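Local coordinates for protein possible membrane-associated serine protease (PDB 3K6Y) that is the protease domain of a membrane-bound trypsin-like serine endopeptidase and probably helps Mycobacterium tuberculosis withstand oxidative and acidic stress, at residues K46-L50 and H75-G79; I65-M71 and L221-T227. One frame throughout, in Å; residues are numbered along the deposited sequence.

Contact 1: residues K46-L50 and H75-G79; sequences KIRSL and HVVAG
Val76 and Val77 reach across to Ile47 and Ser49 with one methyl each, just past His75, the predicted proton acceptor. The histidine side chain plays no part in the packing on the strand; its ND1 is hydrogen-bonded to Asp104 and its NE2 to Ser183, consistent with the charge-relay geometry of a Ser-His-Asp triad. At Val76, a chi1 of 168° puts CG1 opposite the backbone N and carries that branch toward strand 44-51, where CG1 comes 4.0 Å from Ile47 CG2, the two side chains crossing at about a right angle. The Val76 and Ser183 side chains are about 4 Å apart, so the same residue meets both the barrel wall and the predicted charge-relay serine.

The carbonyl of Val76 is used as well. A water donates a hydrogen bond to Val76 O at 2.8 Å and accepts one from Ser49 OG at a short 2.5 Å. Ser49 OG stands beside its own backbone N (chi1 -55°), which brings the hydroxyl up to the loop, where its direct separation from Val76 O is 3.4 Å. Val77 comes next and lays its CG1 against the same hydroxyl, 3.6 Å from Ser49 OG. That methyl also lies 4.4 Å from Ile47 CG2, which thus touches one branch of each valine.

This is the loop that follows strand 69-72 in the N-terminal barrel of a trypsin-like fold, seated on the face of the barrel's first strand. The chemistry is methyl packing with one polar link set into it: the water gives the buried serine hydroxyl an acceptor and the buried carbonyl a donor, and so ties the backbone just after the predicted catalytic histidine to strand 44-51.

Contact 2: residues I65-M71 and L221-T227; sequences ISPDRVM and LAKIGAT
Arg69 lies obliquely across Ile224, its aliphatic part on the isoleucine side chain and its guanidinium turned to the backbone beyond. CG of Arg69 sits 3.7 Å from Ile224 CG1, and a bend at chi2 (-71°) then swings the headgroup over to the loop carbonyls. There NE donates to Ile224 O at 2.8 Å, nearly straight at 165° and close to the guanidinium plane. NH1 turns back on its own hairpin and gives a bond to Asp68 O, approaching from above that carbonyl's plane, while NH2 lies 3.0 Å from Ala226 O.

A type II turn from Ser66 to Arg69 links strands 56-66 and 69-72 of the N-terminal barrel into this hairpin; residues 221-227, a loop after helix 214-218, bring the C-terminal part of the trypsin-like fold back against it.

Ile224 is extended, its chi1 of -162° carrying CD1 to the start of the turn. There CD1 meets Ser66 CB at 3.7 Å and Ile65 CD1 at the same distance, the two isoleucines running past each other in opposite directions. Leu221 CD2 touches both Ile65 CD1 (3.8 Å) and Met71 CE (3.9 Å), with the methionine crossing the leucine at about a right angle.

Both contacts are built on the N-terminal barrel, with centres about 17 Å apart, and their segments alternate along the chain. They meet directly where Ile47 CD1 packs on Val70 CG1 at 4.2 Å, joining strand 44-51 of contact 1 to strand 69-72 of contact 2. That second strand runs on into the loop 75-79, so the polypeptide leaving contact 2 enters contact 1 a few residues later. Only contact 1 reaches the predicted active site, since it includes His75. Contact 2 stands farther back on the surface: between side chains, Met71 is about 10 Å from Asp104 and about 11 Å from Ser183.

Contact 1: residues K46-L50 and H75-G79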
loop_
_atom_site.group_PDB
_atom_site.type_symbol
_atom_site.label_atom_id
_atom_site.label_comp_id
_atom_site.label_asym_id
_atom_site.label_seq_id
_atom_site.Cartn_x
_atom_site.Cartn_y
_atom_site.Cartn_z
ATOM N N LYS A 46 14.370 -7.244 -16.797
ATOM C CA LYS A 46 12.925 -7.403 -16.912
ATOM C C LYS A 46 12.382 -7.736 -15.529
ATOM O O LYS A 46 13.005 -8.483 -14.781
ATOM C CB LYS A 46 12.627 -8.519 -17.914
ATOM C CG LYS A 46 11.125 -8.718 -18.142
ATOM C CD LYS A 46 10.768 -9.950 -18.962
ATOM C CE LYS A 46 9.367 -10.379 -18.581
ATOM N NZ LYS A 46 8.978 -11.683 -19.187
ATOM N N ILE A 47 11.231 -7.151 -15.198
ATOM C CA ILE A 47 10.591 -7.428 -13.911
ATOM C C ILE A 47 9.247 -8.095 -14.174
ATOM O O ILE A 47 8.478 -7.643 -14.991
ATOM C CB ILE A 47 10.420 -6.144 -13.103
ATOM C CG1 ILE A 47 11.826 -5.500 -12.998
ATOM C CG2 ILE A 47 9.853 -6.460 -11.719
ATOM C CD1 ILE A 47 12.003 -4.324 -12.131
ATOM N N ARG A 48 9.008 -9.194 -13.492
ATOM C CA ARG A 48 7.709 -9.869 -13.562
ATOM C C ARG A 48 7.178 -10.011 -12.150
ATOM O O ARG A 48 7.834 -10.593 -11.283
ATOM C CB ARG A 48 7.864 -11.254 -14.188
ATOM C CG ARG A 48 6.577 -11.990 -14.410
ATOM C CD ARG A 48 6.866 -13.224 -15.267
ATOM N NE ARG A 48 5.748 -14.165 -15.224
ATOM C CZ ARG A 48 4.967 -14.451 -16.255
ATOM N NH1 ARG A 48 5.189 -13.890 -17.443
ATOM N NH2 ARG A 48 3.974 -15.314 -16.096
ATOM N N SER A 49 5.971 -9.507 -11.930
ATOM C CA SER A 49 5.374 -9.475 -10.588
ATOM C C SER A 49 4.039 -10.192 -10.614
ATOM O O SER A 49 3.137 -9.830 -11.385
ATOM C CB SER A 49 5.202 -8.040 -10.116
ATOM O OG SER A 49 6.463 -7.346 -10.172
ATOM N N LEU A 50 3.902 -11.218 -9.790
ATOM C CA LEU A 50 2.631 -11.945 -9.666
ATOM C C LEU A 50 1.758 -11.130 -8.745
ATOM O O LEU A 50 2.165 -10.790 -7.628
ATOM C CB LEU A 50 2.858 -13.336 -9.073
ATOM C CG LEU A 50 3.897 -14.183 -9.807
ATOM C CD1 LEU A 50 3.991 -15.540 -9.149
ATOM C CD2 LEU A 50 3.573 -14.307 -11.298
ATOM N N HIS A 75 4.587 1.366 -9.650
ATOM C CA HIS A 75 3.438 0.734 -10.303
ATOM C C HIS A 75 3.800 -0.548 -11.038
ATOM O O HIS A 75 2.918 -1.308 -11.413
ATOM C CB HIS A 75 2.696 1.708 -11.223
ATOM C CG HIS A 75 3.418 2.030 -12.503
ATOM N ND1 HIS A 75 4.072 3.230 -12.716
ATOM C CD2 HIS A 75 3.528 1.336 -13.665
ATOM C CE1 HIS A 75 4.549 3.255 -13.953
ATOM N NE2 HIS A 75 4.243 2.114 -14.544
ATOM N N VAL A 76 5.089 -0.828 -11.215
ATOM C CA VAL A 76 5.491 -2.102 -11.807
ATOM C C VAL A 76 5.323 -3.264 -10.819
ATOM O O VAL A 76 5.183 -4.406 -11.248
ATOM C CB VAL A 76 6.926 -1.982 -12.361
ATOM C CG1 VAL A 76 7.557 -3.307 -12.733
ATOM C CG2 VAL A 76 6.912 -1.063 -13.548
ATOM N N VAL A 77 5.304 -2.967 -9.511
ATOM C CA VAL A 77 5.157 -4.000 -8.497
ATOM C C VAL A 77 3.927 -3.805 -7.607
ATOM O O VAL A 77 3.678 -4.632 -6.731
ATOM C CB VAL A 77 6.454 -4.115 -7.600
ATOM C CG1 VAL A 77 7.662 -4.471 -8.455
ATOM C CG2 VAL A 77 6.712 -2.831 -6.801
ATOM N N ALA A 78 3.154 -2.745 -7.846
ATOM C CA ALA A 78 2.015 -2.411 -6.981
ATOM C C ALA A 78 1.014 -3.549 -6.893
ATOM O O ALA A 78 0.577 -4.068 -7.909
ATOM C CB ALA A 78 1.329 -1.174 -7.500
ATOM N N GLY A 79 0.663 -3.932 -5.670
ATOM C CA GLY A 79 -0.330 -4.970 -5.445
ATOM C C GLY A 79 0.184 -6.383 -5.560
ATOM O O GLY A 79 -0.569 -7.315 -5.335
HETATM O O HOH W 1 6.588 -6.457 -12.496
#

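Contact 2: residues I65-M71 and L221-T227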
loop_
_atom_site.group_PDB
_atom_site.type_symbol
_atom_site.label_atom_id
_atom_site.label_comp_id
_atom_site.label_asym_id
_atom_site.label_seq_id
_atom_site.Cartn_x
_atom_site.Cartn_y
_atom_site.Cartn_z
ATOM N N ILE A 65 21.126 -0.096 -10.064
ATOM C CA ILE A 65 21.602 1.192 -9.538
ATOM C C ILE A 65 22.818 1.065 -8.622
ATOM O O ILE A 65 23.505 2.050 -8.371
ATOM C CB ILE A 65 20.478 1.953 -8.810
ATOM C CG1 ILE A 65 19.762 1.075 -7.764
ATOM C CG2 ILE A 65 19.514 2.545 -9.835
ATOM C CD1 ILE A 65 18.877 1.844 -6.794
ATOM N N SER A 66 23.066 -0.136 -8.123
ATOM C CA SER A 66 24.212 -0.413 -7.254
ATOM C C SER A 66 24.248 -1.953 -7.230
ATOM O O SER A 66 23.247 -2.599 -7.528
ATOM C CB SER A 66 23.957 0.187 -5.877
ATOM O OG SER A 66 25.135 0.214 -5.082
ATOM N N PRO A 67 25.386 -2.575 -6.867
ATOM C CA PRO A 67 25.348 -4.053 -6.863
ATOM C C PRO A 67 24.154 -4.632 -6.084
ATOM O O PRO A 67 23.860 -4.172 -4.964
ATOM C CB PRO A 67 26.703 -4.426 -6.240
ATOM C CG PRO A 67 27.599 -3.274 -6.712
ATOM C CD PRO A 67 26.730 -2.033 -6.583
ATOM N N ASP A 68 23.447 -5.580 -6.695
ATOM C CA ASP A 68 22.323 -6.228 -6.023
ATOM C C ASP A 68 21.168 -5.286 -5.692
ATOM O O ASP A 68 20.338 -5.608 -4.830
ATOM C CB ASP A 68 22.766 -7.026 -4.806
ATOM C CG ASP A 68 23.652 -8.194 -5.154
ATOM O OD1 ASP A 68 23.935 -8.435 -6.338
ATOM O OD2 ASP A 68 24.019 -8.906 -4.197
ATOM N N ARG A 69 21.064 -4.161 -6.415
ATOM C CA ARG A 69 19.962 -3.209 -6.214
ATOM C C ARG A 69 19.435 -2.745 -7.557
ATOM O O ARG A 69 20.195 -2.311 -8.422
ATOM C CB ARG A 69 20.418 -1.987 -5.398
ATOM C CG ARG A 69 20.771 -2.258 -3.938
ATOM C CD ARG A 69 19.498 -2.562 -3.163
ATOM N NE ARG A 69 19.676 -2.769 -1.726
ATOM C CZ ARG A 69 19.998 -3.932 -1.174
ATOM N NH1 ARG A 69 20.306 -4.976 -1.945
ATOM N NH2 ARG A 69 20.042 -4.027 0.148
ATOM N N VAL A 70 18.116 -2.859 -7.723
ATOM C CA VAL A 70 17.448 -2.520 -8.970
ATOM C C VAL A 70 16.383 -1.446 -8.699
ATOM O O VAL A 70 15.614 -1.557 -7.731
ATOM C CB VAL A 70 16.796 -3.774 -9.567
ATOM C CG1 VAL A 70 15.800 -3.435 -10.677
ATOM C CG2 VAL A 70 17.869 -4.680 -10.124
ATOM N N MET A 71 16.340 -0.411 -9.540
ATOM C CA MET A 71 15.278 0.585 -9.460
ATOM C C MET A 71 14.224 0.271 -10.542
ATOM O O MET A 71 14.571 -0.130 -11.678
ATOM C CB MET A 71 15.834 2.008 -9.662
ATOM C CG MET A 71 14.731 3.061 -9.574
ATOM S SD MET A 71 15.384 4.751 -9.519
ATOM C CE MET A 71 16.034 4.865 -7.848
ATOM N N LEU A 221 17.195 6.981 -3.031
ATOM C CA LEU A 221 18.445 6.282 -2.757
ATOM C C LEU A 221 18.831 6.316 -1.293
ATOM O O LEU A 221 19.627 5.483 -0.872
ATOM C CB LEU A 221 19.542 6.870 -3.604
ATOM C CG LEU A 221 19.262 6.819 -5.096
ATOM C CD1 LEU A 221 20.318 7.625 -5.859
ATOM C CD2 LEU A 221 19.166 5.399 -5.625
ATOM N N ALA A 222 18.273 7.254 -0.516
ATOM C CA ALA A 222 18.491 7.232 0.927
ATOM C C ALA A 222 18.068 5.956 1.614
ATOM O O ALA A 222 18.544 5.675 2.710
ATOM C CB ALA A 222 17.848 8.434 1.612
ATOM N N LYS A 223 17.192 5.170 0.965
ATOM C CA LYS A 223 16.722 3.920 1.532
ATOM C C LYS A 223 17.367 2.735 0.860
ATOM O O LYS A 223 16.931 1.627 1.084
ATOM C CB LYS A 223 15.195 3.788 1.438
ATOM C CG LYS A 223 14.614 2.733 2.380
ATOM C CD LYS A 223 13.147 2.995 2.706
ATOM C CE LYS A 223 12.572 1.828 3.501
ATOM N NZ LYS A 223 11.151 2.102 3.912
ATOM N N ILE A 224 18.442 2.941 0.083
ATOM C CA ILE A 224 19.019 1.817 -0.673
ATOM C C ILE A 224 19.609 0.743 0.248
ATOM O O ILE A 224 19.736 -0.410 -0.138
ATOM C CB ILE A 224 20.062 2.293 -1.697
ATOM C CG1 ILE A 224 20.321 1.215 -2.749
ATOM C CG2 ILE A 224 21.371 2.770 -1.004
ATOM C CD1 ILE A 224 21.221 1.715 -3.890
ATOM N N GLY A 225 19.939 1.105 1.482
ATOM C CA GLY A 225 20.508 0.161 2.421
ATOM C C GLY A 225 19.485 -0.704 3.114
ATOM O O GLY A 225 19.851 -1.554 3.909
ATOM N N ALA A 226 18.204 -0.493 2.818
ATOM C CA ALA A 226 17.164 -1.330 3.390
ATOM C C ALA A 226 17.280 -2.781 2.930
ATOM O O ALA A 226 17.737 -3.093 1.822
ATOM C CB ALA A 226 15.822 -0.783 3.032
ATOM N N THR A 227 16.873 -3.666 3.824
ATOM C CA THR A 227 16.944 -5.083 3.577
ATOM C C THR A 227 15.617 -5.813 3.799
ATOM O O THR A 227 15.395 -6.862 3.216
ATOM C CB THR A 227 18.003 -5.751 4.481
ATOM O OG1 THR A 227 17.777 -5.375 5.842
ATOM C CG2 THR A 227 19.424 -5.336 4.080
#